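Local atomic coordinates of insecticidal crystal protein Cry7Cal (PDB entry 5ZI1), a protein that acts as an insecticidal delta endotoxin of Bacillus thuringiensis active against the locust Locusta migratoria manilensis, probably by binding receptors and damaging the gut membrane. Residues M222-L227 and L249-F254; G423-Y428 and W452-V457. All coordinates share one frame; numbering follows the deposited sequence.

Contact 1 (M222-L227 and L249-F254)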
loop_
_atom_site.group_PDB
_atom_site.type_symbol
_atom_site.label_atom_id
_atom_site.label_comp_id
_atom_site.label_asym_id
_atom_site.label_seq_id
_atom_site.Cartn_x
_atom_site.Cartn_y
_atom_site.Cartn_z
ATOM N N MET A 222 2.150 -6.419 7.123
ATOM C CA MET A 222 0.699 -6.255 7.285
ATOM C C MET A 222 0.127 -5.175 6.383
ATOM O O MET A 222 -1.075 -5.202 6.088
ATOM C CB MET A 222 0.328 -5.945 8.736
ATOM C CG MET A 222 0.759 -7.029 9.687
ATOM S SD MET A 222 0.003 -8.608 9.267
ATOM C CE MET A 222 -1.669 -8.302 9.904
ATOM N N THR A 223 0.957 -4.221 5.961
ATOM C CA THR A 223 0.573 -3.346 4.862
ATOM C C THR A 223 0.225 -4.170 3.632
ATOM O O THR A 223 -0.839 -3.978 3.017
ATOM C CB THR A 223 1.714 -2.369 4.581
ATOM O OG1 THR A 223 1.876 -1.514 5.723
ATOM C CG2 THR A 223 1.444 -1.519 3.343
ATOM N N ILE A 224 1.096 -5.132 3.294
ATOM C CA ILE A 224 0.891 -5.999 2.141
ATOM C C ILE A 224 -0.253 -6.976 2.382
ATOM O O ILE A 224 -1.050 -7.247 1.487
ATOM C CB ILE A 224 2.195 -6.756 1.821
ATOM C CG1 ILE A 224 3.290 -5.796 1.363
ATOM C CG2 ILE A 224 1.944 -7.860 0.795
ATOM C CD1 ILE A 224 4.616 -6.490 1.097
ATOM N N MET A 225 -0.309 -7.579 3.561
ATOM C CA MET A 225 -1.324 -8.600 3.805
ATOM C C MET A 225 -2.702 -7.997 4.060
ATOM O O MET A 225 -3.708 -8.554 3.607
ATOM C CB MET A 225 -0.919 -9.489 4.974
ATOM C CG MET A 225 0.102 -10.569 4.591
ATOM S SD MET A 225 0.411 -11.745 5.938
ATOM C CE MET A 225 1.722 -10.882 6.802
ATOM N N VAL A 226 -2.771 -6.860 4.761
ATOM C CA VAL A 226 -4.065 -6.337 5.180
ATOM C C VAL A 226 -4.381 -4.960 4.600
ATOM O O VAL A 226 -5.400 -4.806 3.927
ATOM C CB VAL A 226 -4.164 -6.315 6.710
ATOM C CG1 VAL A 226 -5.520 -5.700 7.144
ATOM C CG2 VAL A 226 -4.010 -7.720 7.234
ATOM N N LEU A 227 -3.533 -3.953 4.854
ATOM C CA LEU A 227 -3.931 -2.578 4.543
ATOM C C LEU A 227 -4.177 -2.377 3.050
ATOM O O LEU A 227 -5.106 -1.649 2.658
ATOM C CB LEU A 227 -2.885 -1.577 5.023
ATOM C CG LEU A 227 -2.472 -1.615 6.478
ATOM C CD1 LEU A 227 -1.544 -0.424 6.795
ATOM C CD2 LEU A 227 -3.724 -1.650 7.374
ATOM N N LEU A 249 -1.641 2.517 -4.934
ATOM C CA LEU A 249 -1.215 2.469 -3.538
ATOM C C LEU A 249 0.031 3.336 -3.385
ATOM O O LEU A 249 1.120 2.936 -3.804
ATOM C CB LEU A 249 -0.891 1.037 -3.120
ATOM C CG LEU A 249 -1.939 -0.036 -3.335
ATOM C CD1 LEU A 249 -1.302 -1.419 -3.212
ATOM C CD2 LEU A 249 -3.089 0.146 -2.327
ATOM N N THR A 250 -0.106 4.489 -2.752
ATOM C CA THR A 250 0.996 5.435 -2.653
ATOM C C THR A 250 1.830 5.273 -1.392
ATOM O O THR A 250 2.733 6.081 -1.165
ATOM C CB THR A 250 0.451 6.859 -2.693
ATOM O OG1 THR A 250 -0.438 7.039 -1.588
ATOM C CG2 THR A 250 -0.293 7.113 -3.994
ATOM N N ARG A 251 1.521 4.300 -0.546
ATOM C CA ARG A 251 2.215 4.180 0.728
ATOM C C ARG A 251 3.641 3.669 0.517
ATOM O O ARG A 251 3.905 2.862 -0.376
ATOM C CB ARG A 251 1.447 3.252 1.670
ATOM C CG ARG A 251 1.666 1.757 1.490
ATOM C CD ARG A 251 1.152 1.256 0.165
ATOM N NE ARG A 251 1.330 -0.185 -0.046
ATOM C CZ ARG A 251 2.468 -0.778 -0.418
ATOM N NH1 ARG A 251 3.583 -0.071 -0.599
ATOM N NH2 ARG A 251 2.488 -2.092 -0.592
ATOM N N GLN A 252 4.560 4.147 1.349
ATOM C CA GLN A 252 5.961 3.746 1.302
ATOM C C GLN A 252 6.264 2.815 2.469
ATOM O O GLN A 252 5.964 3.142 3.620
ATOM C CB GLN A 252 6.862 4.985 1.360
ATOM C CG GLN A 252 8.387 4.720 1.372
ATOM C CD GLN A 252 9.173 6.030 1.355
ATOM O OE1 GLN A 252 9.761 6.399 0.339
ATOM N NE2 GLN A 252 9.153 6.750 2.471
ATOM N N ILE A 253 6.880 1.667 2.185
ATOM C CA ILE A 253 7.286 0.751 3.240
ATOM C C ILE A 253 8.788 0.503 3.174
ATOM O O ILE A 253 9.437 0.694 2.137
ATOM C CB ILE A 253 6.521 -0.571 3.177
ATOM C CG1 ILE A 253 6.671 -1.212 1.814
ATOM C CG2 ILE A 253 5.037 -0.345 3.558
ATOM C CD1 ILE A 253 5.688 -2.363 1.624
ATOM N N PHE A 254 9.340 0.066 4.311
ATOM C CA PHE A 254 10.786 -0.086 4.480
ATOM C C PHE A 254 11.155 -1.523 4.785
ATOM O O PHE A 254 10.536 -2.156 5.646
ATOM C CB PHE A 254 11.315 0.828 5.583
ATOM C CG PHE A 254 11.371 2.276 5.164
ATOM C CD1 PHE A 254 10.197 3.052 5.130
ATOM C CD2 PHE A 254 12.576 2.846 4.748
ATOM C CE1 PHE A 254 10.230 4.384 4.745
ATOM C CE2 PHE A 254 12.621 4.173 4.348
ATOM C CZ PHE A 254 11.441 4.946 4.331
#

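Contact 2 (G423-Y428 and W452-V457)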
loop_
_atom_site.group_PDB
_atom_site.type_symbol
_atom_site.label_atom_id
_atom_site.label_comp_id
_atom_site.label_asym_id
_atom_site.label_seq_id
_atom_site.Cartn_x
_atom_site.Cartn_y
_atom_site.Cartn_z
ATOM N N GLY A 423 6.926 -1.985 -15.349
ATOM C CA GLY A 423 5.594 -1.711 -14.863
ATOM C C GLY A 423 4.743 -2.929 -14.596
ATOM O O GLY A 423 3.659 -2.788 -14.031
ATOM N N ASP A 424 5.212 -4.119 -14.952
ATOM C CA ASP A 424 4.445 -5.354 -14.799
ATOM C C ASP A 424 4.459 -5.793 -13.334
ATOM O O ASP A 424 5.450 -6.342 -12.842
ATOM C CB ASP A 424 5.022 -6.430 -15.716
ATOM C CG ASP A 424 4.204 -7.712 -15.714
ATOM O OD1 ASP A 424 3.097 -7.725 -15.121
ATOM O OD2 ASP A 424 4.667 -8.704 -16.318
ATOM N N LEU A 425 3.343 -5.575 -12.627
ATOM C CA LEU A 425 3.234 -6.058 -11.247
ATOM C C LEU A 425 3.178 -7.565 -11.146
ATOM O O LEU A 425 3.536 -8.106 -10.100
ATOM C CB LEU A 425 2.008 -5.502 -10.533
ATOM C CG LEU A 425 1.971 -3.999 -10.643
ATOM C CD1 LEU A 425 0.767 -3.556 -11.499
ATOM C CD2 LEU A 425 2.018 -3.397 -9.244
ATOM N N GLU A 426 2.726 -8.255 -12.187
ATOM C CA GLU A 426 2.865 -9.703 -12.204
ATOM C C GLU A 426 4.317 -10.118 -12.028
ATOM O O GLU A 426 4.578 -11.246 -11.596
ATOM C CB GLU A 426 2.307 -10.258 -13.512
ATOM C CG GLU A 426 1.476 -11.506 -13.352
ATOM C CD GLU A 426 0.378 -11.590 -14.405
ATOM O OE1 GLU A 426 0.543 -10.957 -15.471
ATOM O OE2 GLU A 426 -0.662 -12.250 -14.152
ATOM N N GLU A 427 5.264 -9.228 -12.331
ATOM C CA GLU A 427 6.683 -9.535 -12.182
ATOM C C GLU A 427 7.278 -8.964 -10.900
ATOM O O GLU A 427 7.940 -9.689 -10.164
ATOM C CB GLU A 427 7.469 -9.025 -13.400
ATOM C CG GLU A 427 7.349 -9.940 -14.598
ATOM C CD GLU A 427 8.157 -9.454 -15.787
ATOM O OE1 GLU A 427 7.627 -8.640 -16.570
ATOM O OE2 GLU A 427 9.329 -9.871 -15.923
ATOM N N TYR A 428 7.070 -7.678 -10.625
ATOM C CA TYR A 428 7.599 -7.054 -9.421
ATOM C C TYR A 428 6.590 -6.036 -8.914
ATOM O O TYR A 428 5.975 -5.314 -9.705
ATOM C CB TYR A 428 8.964 -6.389 -9.665
ATOM C CG TYR A 428 8.968 -5.202 -10.614
ATOM C CD1 TYR A 428 8.951 -5.382 -11.993
ATOM C CD2 TYR A 428 9.033 -3.908 -10.127
ATOM C CE1 TYR A 428 8.966 -4.292 -12.866
ATOM C CE2 TYR A 428 9.038 -2.820 -10.976
ATOM C CZ TYR A 428 9.009 -3.010 -12.349
ATOM O OH TYR A 428 9.021 -1.907 -13.190
ATOM N N TRP A 452 10.531 1.616 -0.247
ATOM C CA TRP A 452 9.937 1.135 -1.487
ATOM C C TRP A 452 8.529 1.695 -1.664
ATOM O O TRP A 452 7.780 1.838 -0.685
ATOM C CB TRP A 452 9.868 -0.399 -1.473
ATOM C CG TRP A 452 11.180 -1.047 -1.155
ATOM C CD1 TRP A 452 11.723 -1.230 0.070
ATOM C CD2 TRP A 452 12.123 -1.572 -2.099
ATOM N NE1 TRP A 452 12.953 -1.843 -0.043
ATOM C CE2 TRP A 452 13.217 -2.065 -1.367
ATOM C CE3 TRP A 452 12.140 -1.679 -3.493
ATOM C CZ2 TRP A 452 14.325 -2.663 -1.982
ATOM C CZ3 TRP A 452 13.245 -2.272 -4.107
ATOM C CH2 TRP A 452 14.319 -2.757 -3.347
ATOM N N THR A 453 8.159 1.980 -2.915
ATOM C CA THR A 453 6.784 2.310 -3.280
ATOM C C THR A 453 6.227 1.256 -4.235
ATOM O O THR A 453 6.973 0.542 -4.909
ATOM C CB THR A 453 6.680 3.690 -3.920
ATOM O OG1 THR A 453 7.478 3.730 -5.127
ATOM C CG2 THR A 453 7.110 4.774 -2.930
ATOM N N HIS A 454 4.899 1.175 -4.276
ATOM C CA HIS A 454 4.172 0.140 -5.005
ATOM C C HIS A 454 4.097 0.468 -6.491
ATOM O O HIS A 454 3.912 1.626 -6.875
ATOM C CB HIS A 454 2.760 0.024 -4.425
ATOM C CG HIS A 454 2.039 -1.231 -4.796
ATOM N ND1 HIS A 454 1.079 -1.273 -5.784
ATOM C CD2 HIS A 454 2.110 -2.482 -4.285
ATOM C CE1 HIS A 454 0.604 -2.501 -5.884
ATOM N NE2 HIS A 454 1.208 -3.254 -4.979
ATOM N N VAL A 455 4.232 -0.558 -7.338
ATOM C CA VAL A 455 4.327 -0.312 -8.778
ATOM C C VAL A 455 2.985 0.058 -9.410
ATOM O O VAL A 455 2.953 0.505 -10.567
ATOM C CB VAL A 455 5.021 -1.531 -9.435
ATOM C CG1 VAL A 455 5.032 -1.459 -10.960
ATOM C CG2 VAL A 455 6.458 -1.614 -8.944
ATOM N N SER A 456 1.872 -0.047 -8.666
ATOM C CA SER A 456 0.605 0.439 -9.202
ATOM C C SER A 456 0.614 1.948 -9.391
ATOM O O SER A 456 -0.164 2.471 -10.201
ATOM C CB SER A 456 -0.555 0.049 -8.283
ATOM O OG SER A 456 -0.374 0.591 -6.990
ATOM N N VAL A 457 1.459 2.669 -8.657
ATOM C CA VAL A 457 1.586 4.098 -8.902
ATOM C C VAL A 457 2.282 4.311 -10.236
ATOM O O VAL A 457 3.363 3.760 -10.483
ATOM C CB VAL A 457 2.374 4.776 -7.780
ATOM C CG1 VAL A 457 2.301 6.297 -7.959
ATOM C CG2 VAL A 457 1.862 4.310 -6.441
HETATM O O HOH W 1 1.671 -1.059 -13.139
#

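Contact 1 (M222-L227 and L249-F254)
T223, near the C-terminal end of helix 208-227, packs on R251 and I253 where the N-terminal helical domain of a three-domain Cry toxin meets the second domain, the beta-prism, at the three-stranded antiparallel sheet to which strand 252-254 belongs. The helix ends with a wider, pi-type turn: M222 O accepts from both V226 N and L227 N. One residue on, the T223 methyl carries most of the contact. With OG1 beside the backbone N (chi1 -65°), CG2 stands anti to that N and reaches over one face of the R251 guanidinium, 3.6 Å from R251 NE. The same T223 CG2 lies 3.8 Å from I253 CG2, so one small methyl fills the angle between an arginine and a branched aliphatic chain. Threonine suits the place because its other branch, OG1, is satisfied within the helix by the carbonyl of R219. The I224 and I253 side chains cross at about a right angle, I224 CG1 4.2 Å from I253 CD1; I224 also touches S17 and I18 of helix 13-26.

From the other side, the R251 chain bends at chi2 (-66°), which lays the guanidinium face against the T223 methyl. The charge is met beyond the two segments: NH2 forms a salt bridge with D228, just past the helix, and a hydrogen bond with H430. Arginine thus offers a flat face to a methyl and its N-H groups to polar partners, while R251 NH2 also passes 4.3 Å from I224 CG1.

Contact 2 (G423-Y428 and W452-V457)
The type I beta turn H454-V457, which follows strand 448-454 in a three-stranded antiparallel sheet of the second domain, the beta-prism of three-domain Cry toxins, packs against the loop leading into strand 430-437, its neighbour in that sheet. V455 is at the centre of the contact. With CG1 anti to its backbone N (chi1 173°), the two methyls part: V455 CG1 rests 3.6 Å from G423 O, whereas V455 CG2 approaches the Y428 ring obliquely, 3.5 Å from Y428 CE2. A compact, branched valine can thereby touch two walls at once. On the flank away from Y428, L425 slides past V455 in the opposite direction and puts one methyl into the turn, L425 CD2 standing 3.5 Å from V455 CB and 3.8 Å from H454 CE1, obliquely to the imidazole.

The loop holds its own shape. D424 O accepts from both E427 N and Y428 N, curling the chain so that L425 points at the turn while Y428 brings CE2 to V455. G423 has a positive phi of 92°, which it adopts easily because it has no CB to press on the preceding carbonyl O. Its N-H donates to Y428 OH (G423 N to OH 3.0 Å, angle 163°), and the tyrosine hydroxyl is also hydrogen-bonded to D353; these two bonds fix the ring beside V455 CG2. Polar contact between the segments passes through a water that donates to G423 O and, at longer range, to V455 O.

Across the turn, H454 and S456 brace each other, and the histidine ring also packs edge-to-face with H430. S456 CB lies at the edge of the imidazole, in its plane, and the short side chain brings OG back: H454 ND1 is 2.7 Å from S456 OG, either of them the possible donor.

Overall arrangement
Both contacts are buried, but contact 1 lies close to the centre of the chain, while contact 2 has its centre about 11 Å from that of the chain. Contact 1 joins a helix of the N-terminal domain to strand 252-254; contact 2 stays within the second, beta-rich domain, setting a loop on the turn after strand 448-454. Those strands are neighbours in one sheet, and I253 O lies 2.8 Å from W452 N, a probable hydrogen bond. S456 OG makes another probable link to L249 N, while H430 serves R251 in one contact and H454 in the other. Contact 1 combines methyls with an arginine face; contact 2 is valine-centred and water-bridged.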